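Succinylglutamate desuccinylase (Vibrio parahaemolyticus, PDB 2BCO) probably hydrolyses N-succinylglutamate to succinate and glutamate with one bound zinc ion, the last step of arginine breakdown by the AST pathway. Local coordinates at residues L301-P313 with G320-T332. Residues are numbered along the deposited sequence; the frame is centred on the assembly and turned at random.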
loop_
_atom_site.group_PDB
_atom_site.type_symbol
_atom_site.label_atom_id
_atom_site.label_comp_id
_atom_site.label_asym_id
_atom_site.label_seq_id
_atom_site.Cartn_x
_atom_site.Cartn_y
_atom_site.Cartn_z
ATOM N N LEU A 301 23.949 14.985 -11.134
ATOM C CA LEU A 301 22.591 15.117 -10.614
ATOM C C LEU A 301 22.598 16.158 -9.499
ATOM O O LEU A 301 23.361 16.033 -8.539
ATOM C CB LEU A 301 22.104 13.776 -10.055
ATOM C CG LEU A 301 22.179 12.559 -10.984
ATOM C CD1 LEU A 301 21.765 11.317 -10.221
ATOM C CD2 LEU A 301 21.287 12.773 -12.205
HETATM N N MSE A 302 21.770 17.191 -9.635
HETATM C CA MSE A 302 21.690 18.233 -8.614
HETATM C C MSE A 302 20.265 18.725 -8.447
HETATM O O MSE A 302 19.488 18.725 -9.399
HETATM C CB MSE A 302 22.596 19.420 -8.955
HETATM C CG MSE A 302 22.317 20.079 -10.300
HETATM SE SE MSE A 302 23.262 21.772 -10.524
HETATM C CE MSE A 302 21.794 22.834 -11.211
ATOM N N ALA A 303 19.927 19.146 -7.234
ATOM C CA ALA A 303 18.588 19.645 -6.953
ATOM C C ALA A 303 18.292 20.876 -7.806
ATOM O O ALA A 303 19.175 21.698 -8.046
ATOM C CB ALA A 303 18.457 19.984 -5.468
ATOM N N LYS A 304 17.048 20.988 -8.261
ATOM C CA LYS A 304 16.620 22.109 -9.089
ATOM C C LYS A 304 16.099 23.231 -8.197
ATOM O O LYS A 304 16.638 24.338 -8.192
ATOM C CB LYS A 304 15.524 21.656 -10.064
ATOM C CG LYS A 304 15.292 22.603 -11.235
ATOM C CD LYS A 304 14.303 22.021 -12.244
ATOM C CE LYS A 304 12.865 22.118 -11.759
ATOM N NZ LYS A 304 12.407 23.535 -11.687
ATOM N N ASN A 305 15.047 22.939 -7.439
ATOM C CA ASN A 305 14.465 23.918 -6.528
ATOM C C ASN A 305 15.280 23.914 -5.246
ATOM O O ASN A 305 16.415 23.443 -5.224
ATOM C CB ASN A 305 13.014 23.557 -6.211
ATOM C CG ASN A 305 12.109 23.659 -7.422
ATOM O OD1 ASN A 305 10.929 23.311 -7.358
ATOM N ND2 ASN A 305 12.655 24.142 -8.533
ATOM N N ASP A 306 14.700 24.439 -4.174
ATOM C CA ASP A 306 15.389 24.482 -2.896
ATOM C C ASP A 306 14.612 23.612 -1.910
ATOM O O ASP A 306 15.061 23.365 -0.786
ATOM C CB ASP A 306 15.448 25.927 -2.394
ATOM C CG ASP A 306 16.649 26.190 -1.498
ATOM O OD1 ASP A 306 16.801 27.342 -1.049
ATOM O OD2 ASP A 306 17.435 25.254 -1.248
ATOM N N ASN A 307 13.451 23.135 -2.350
ATOM C CA ASN A 307 12.595 22.309 -1.508
ATOM C C ASN A 307 12.431 20.859 -1.985
ATOM O O ASN A 307 11.448 20.202 -1.646
ATOM C CB ASN A 307 11.215 22.964 -1.385
ATOM C CG ASN A 307 11.292 24.399 -0.885
ATOM O OD1 ASN A 307 11.747 25.296 -1.597
ATOM N ND2 ASN A 307 10.857 24.617 0.352
ATOM N N GLU A 308 13.392 20.362 -2.757
ATOM C CA GLU A 308 13.325 18.994 -3.255
ATOM C C GLU A 308 13.905 17.980 -2.275
ATOM O O GLU A 308 14.828 18.276 -1.511
ATOM C CB GLU A 308 14.062 18.854 -4.592
ATOM C CG GLU A 308 13.381 19.505 -5.783
ATOM C CD GLU A 308 14.033 19.112 -7.095
ATOM O OE1 GLU A 308 15.265 19.246 -7.203
ATOM O OE2 GLU A 308 13.325 18.664 -8.021
ATOM N N ALA A 309 13.341 16.781 -2.304
ATOM C CA ALA A 309 13.793 15.691 -1.455
ATOM C C ALA A 309 13.773 14.470 -2.345
ATOM O O ALA A 309 12.976 14.389 -3.271
ATOM C CB ALA A 309 12.850 15.506 -0.267
ATOM N N ILE A 310 14.649 13.516 -2.077
ATOM C CA ILE A 310 14.685 12.322 -2.895
ATOM C C ILE A 310 13.881 11.205 -2.243
ATOM O O ILE A 310 13.923 11.040 -1.027
ATOM C CB ILE A 310 16.149 11.882 -3.136
ATOM C CG1 ILE A 310 16.193 10.786 -4.196
ATOM C CG2 ILE A 310 16.786 11.410 -1.835
ATOM C CD1 ILE A 310 17.565 10.630 -4.816
ATOM N N VAL A 311 13.138 10.451 -3.053
ATOM C CA VAL A 311 12.320 9.339 -2.559
ATOM C C VAL A 311 12.509 8.085 -3.426
ATOM O O VAL A 311 12.569 8.177 -4.651
ATOM C CB VAL A 311 10.811 9.719 -2.562
ATOM C CG1 VAL A 311 9.979 8.551 -2.092
ATOM C CG2 VAL A 311 10.567 10.914 -1.664
ATOM N N PHE A 312 12.598 6.916 -2.793
ATOM C CA PHE A 312 12.771 5.656 -3.533
ATOM C C PHE A 312 14.023 5.649 -4.413
ATOM O O PHE A 312 13.933 5.492 -5.628
ATOM C CB PHE A 312 11.556 5.378 -4.437
ATOM C CG PHE A 312 10.236 5.359 -3.715
ATOM C CD1 PHE A 312 9.137 6.034 -4.236
ATOM C CD2 PHE A 312 10.087 4.666 -2.517
ATOM C CE1 PHE A 312 7.898 6.008 -3.580
ATOM C CE2 PHE A 312 8.855 4.630 -1.850
ATOM C CZ PHE A 312 7.760 5.305 -2.377
ATOM N N PRO A 313 15.208 5.832 -3.820
ATOM C CA PRO A 313 16.420 5.821 -4.651
ATOM C C PRO A 313 16.834 4.380 -4.937
ATOM O O PRO A 313 16.722 3.521 -4.070
ATOM C CB PRO A 313 17.461 6.523 -3.776
ATOM C CG PRO A 313 16.649 7.241 -2.724
ATOM C CD PRO A 313 15.507 6.306 -2.461
ATOM N N GLY A 320 17.434 2.972 -18.555
ATOM C CA GLY A 320 16.164 3.445 -19.075
ATOM C C GLY A 320 15.002 3.509 -18.099
ATOM O O GLY A 320 13.981 4.117 -18.407
ATOM N N GLN A 321 15.138 2.873 -16.938
ATOM C CA GLN A 321 14.083 2.889 -15.923
ATOM C C GLN A 321 14.342 4.046 -14.954
ATOM O O GLN A 321 15.394 4.684 -15.017
ATOM C CB GLN A 321 14.064 1.566 -15.152
ATOM C CG GLN A 321 13.756 0.351 -16.006
ATOM C CD GLN A 321 12.374 0.412 -16.625
ATOM O OE1 GLN A 321 11.362 0.390 -15.918
ATOM N NE2 GLN A 321 12.322 0.494 -17.951
ATOM N N ARG A 322 13.401 4.325 -14.058
ATOM C CA ARG A 322 13.602 5.427 -13.124
ATOM C C ARG A 322 14.435 4.999 -11.930
ATOM O O ARG A 322 14.232 3.921 -11.368
ATOM C CB ARG A 322 12.267 6.013 -12.652
ATOM C CG ARG A 322 11.582 5.310 -11.491
ATOM C CD ARG A 322 10.498 6.230 -10.944
ATOM N NE ARG A 322 9.685 5.632 -9.890
ATOM C CZ ARG A 322 10.166 5.165 -8.742
ATOM N NH1 ARG A 322 11.474 5.215 -8.488
ATOM N NH2 ARG A 322 9.334 4.657 -7.841
ATOM N N ALA A 323 15.381 5.858 -11.555
ATOM C CA ALA A 323 16.276 5.593 -10.438
ATOM C C ALA A 323 15.857 6.318 -9.165
ATOM O O ALA A 323 16.288 5.956 -8.070
ATOM C CB ALA A 323 17.689 5.993 -10.813
ATOM N N ALA A 324 15.020 7.340 -9.306
ATOM C CA ALA A 324 14.572 8.099 -8.142
ATOM C C ALA A 324 13.456 9.096 -8.435
ATOM O O ALA A 324 13.160 9.428 -9.585
ATOM C CB ALA A 324 15.760 8.837 -7.513
ATOM N N LEU A 325 12.850 9.572 -7.357
ATOM C CA LEU A 325 11.779 10.547 -7.423
ATOM C C LEU A 325 12.264 11.752 -6.641
ATOM O O LEU A 325 12.895 11.605 -5.602
ATOM C CB LEU A 325 10.521 9.980 -6.767
ATOM C CG LEU A 325 9.223 9.841 -7.574
ATOM C CD1 LEU A 325 9.496 9.731 -9.065
ATOM C CD2 LEU A 325 8.480 8.607 -7.074
HETATM N N MSE A 326 12.024 12.943 -7.164
HETATM C CA MSE A 326 12.394 14.162 -6.460
HETATM C C MSE A 326 11.037 14.770 -6.153
HETATM O O MSE A 326 10.240 15.014 -7.056
HETATM C CB MSE A 326 13.208 15.095 -7.358
HETATM C CG MSE A 326 14.565 14.554 -7.777
HETATM SE SE MSE A 326 15.738 14.276 -6.279
HETATM C CE MSE A 326 16.547 16.039 -6.206
ATOM N N VAL A 327 10.766 14.990 -4.877
ATOM C CA VAL A 327 9.481 15.532 -4.473
ATOM C C VAL A 327 9.610 16.798 -3.650
ATOM O O VAL A 327 10.702 17.147 -3.196
ATOM C CB VAL A 327 8.708 14.493 -3.660
ATOM C CG1 VAL A 327 8.620 13.197 -4.454
ATOM C CG2 VAL A 327 9.406 14.251 -2.327
ATOM N N CYS A 328 8.486 17.479 -3.463
ATOM C CA CYS A 328 8.446 18.708 -2.689
ATOM C C CYS A 328 7.022 18.940 -2.220
ATOM O O CYS A 328 6.070 18.530 -2.890
ATOM C CB CYS A 328 8.905 19.894 -3.542
ATOM S SG CYS A 328 7.912 20.193 -5.030
ATOM N N GLU A 329 6.873 19.581 -1.070
ATOM C CA GLU A 329 5.542 19.864 -0.549
ATOM C C GLU A 329 4.746 20.619 -1.609
ATOM O O GLU A 329 5.308 21.351 -2.431
ATOM C CB GLU A 329 5.613 20.719 0.720
ATOM C CG GLU A 329 6.319 20.059 1.887
ATOM C CD GLU A 329 5.981 20.716 3.217
ATOM O OE1 GLU A 329 6.627 20.377 4.231
ATOM O OE2 GLU A 329 5.065 21.564 3.248
ATOM N N VAL A 330 3.435 20.443 -1.602
ATOM C CA VAL A 330 2.643 21.153 -2.573
ATOM C C VAL A 330 1.414 21.826 -1.980
ATOM O O VAL A 330 0.866 21.383 -0.962
ATOM C CB VAL A 330 2.231 20.235 -3.727
ATOM C CG1 VAL A 330 1.217 19.218 -3.268
ATOM C CG2 VAL A 330 1.705 21.086 -4.876
ATOM N N LYS A 331 1.008 22.921 -2.612
ATOM C CA LYS A 331 -0.155 23.668 -2.171
ATOM C C LYS A 331 -1.344 22.916 -2.731
ATOM O O LYS A 331 -1.516 22.816 -3.945
ATOM C CB LYS A 331 -0.120 25.101 -2.715
ATOM C CG LYS A 331 -1.156 26.010 -2.061
ATOM C CD LYS A 331 -1.150 27.421 -2.635
ATOM C CE LYS A 331 -2.150 28.301 -1.902
ATOM N NZ LYS A 331 -3.526 27.726 -1.935
ATOM N N THR A 332 -2.173 22.396 -1.838
ATOM C CA THR A 332 -3.313 21.608 -2.250
ATOM C C THR A 332 -4.680 22.161 -1.857
ATOM O O THR A 332 -4.791 23.109 -1.083
ATOM C CB THR A 332 -3.167 20.191 -1.681
ATOM O OG1 THR A 332 -3.062 20.261 -0.245
ATOM C CG2 THR A 332 -1.916 19.526 -2.258
HETATM O O HOH W 1 9.008 20.572 0.338
#
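The Phe312 ring meets Leu325 at its edge, where CD2 of Leu325 lies near the ring plane, 3.9 Å from Phe312 CD1; CG1 of Val311 sits over one face, toward the rim. The same Leu325 methyl rests on one face of the Arg322 guanidinium, whose edge is turned to the Phe312 carbonyl oxygen, too far for a hydrogen bond. The ring and guanidinium planes are turned 23° from each other, close to parallel, and NH2 of Arg322 approaches Phe312 CD1 obliquely.

Val311 and Val327 cross on the face shared with Ala309 and Leu325, CG2 to CG2 at 3.6 Å. On the other face the selenomethionine Met326 is bent at chi2 and chi3 (-63° and -89°), laying SE 4.0 Å from Ile310 CB and swinging CE to 3.6 Å from Glu308 OE1. That OE1 also accepts the Lys304 backbone N at 2.7 Å, from above the carboxylate plane, while OE2 forms a salt bridge with Arg264; the buried carboxylate is thus held at both oxygens. Ile310 CD1 reaches Ala324 CB at 3.7 Å.

Four backbone hydrogen bonds, two each for Ala309–Val327 and Val311–Leu325, zip the strands into an antiparallel hairpin, and a water links Asn307 O to Glu329 N. Within the barrel-sandwich hybrid domain, strand 322-335 pairs on with strand 258-267, where Ala323 and Ala324 form a classic bulge opposite Ile266. Strand 309-311 also pairs with strand 285-286, and the side chain of Phe312 lies about 5 Å from that of Glu219, the predicted active-site residue on strand 214-220.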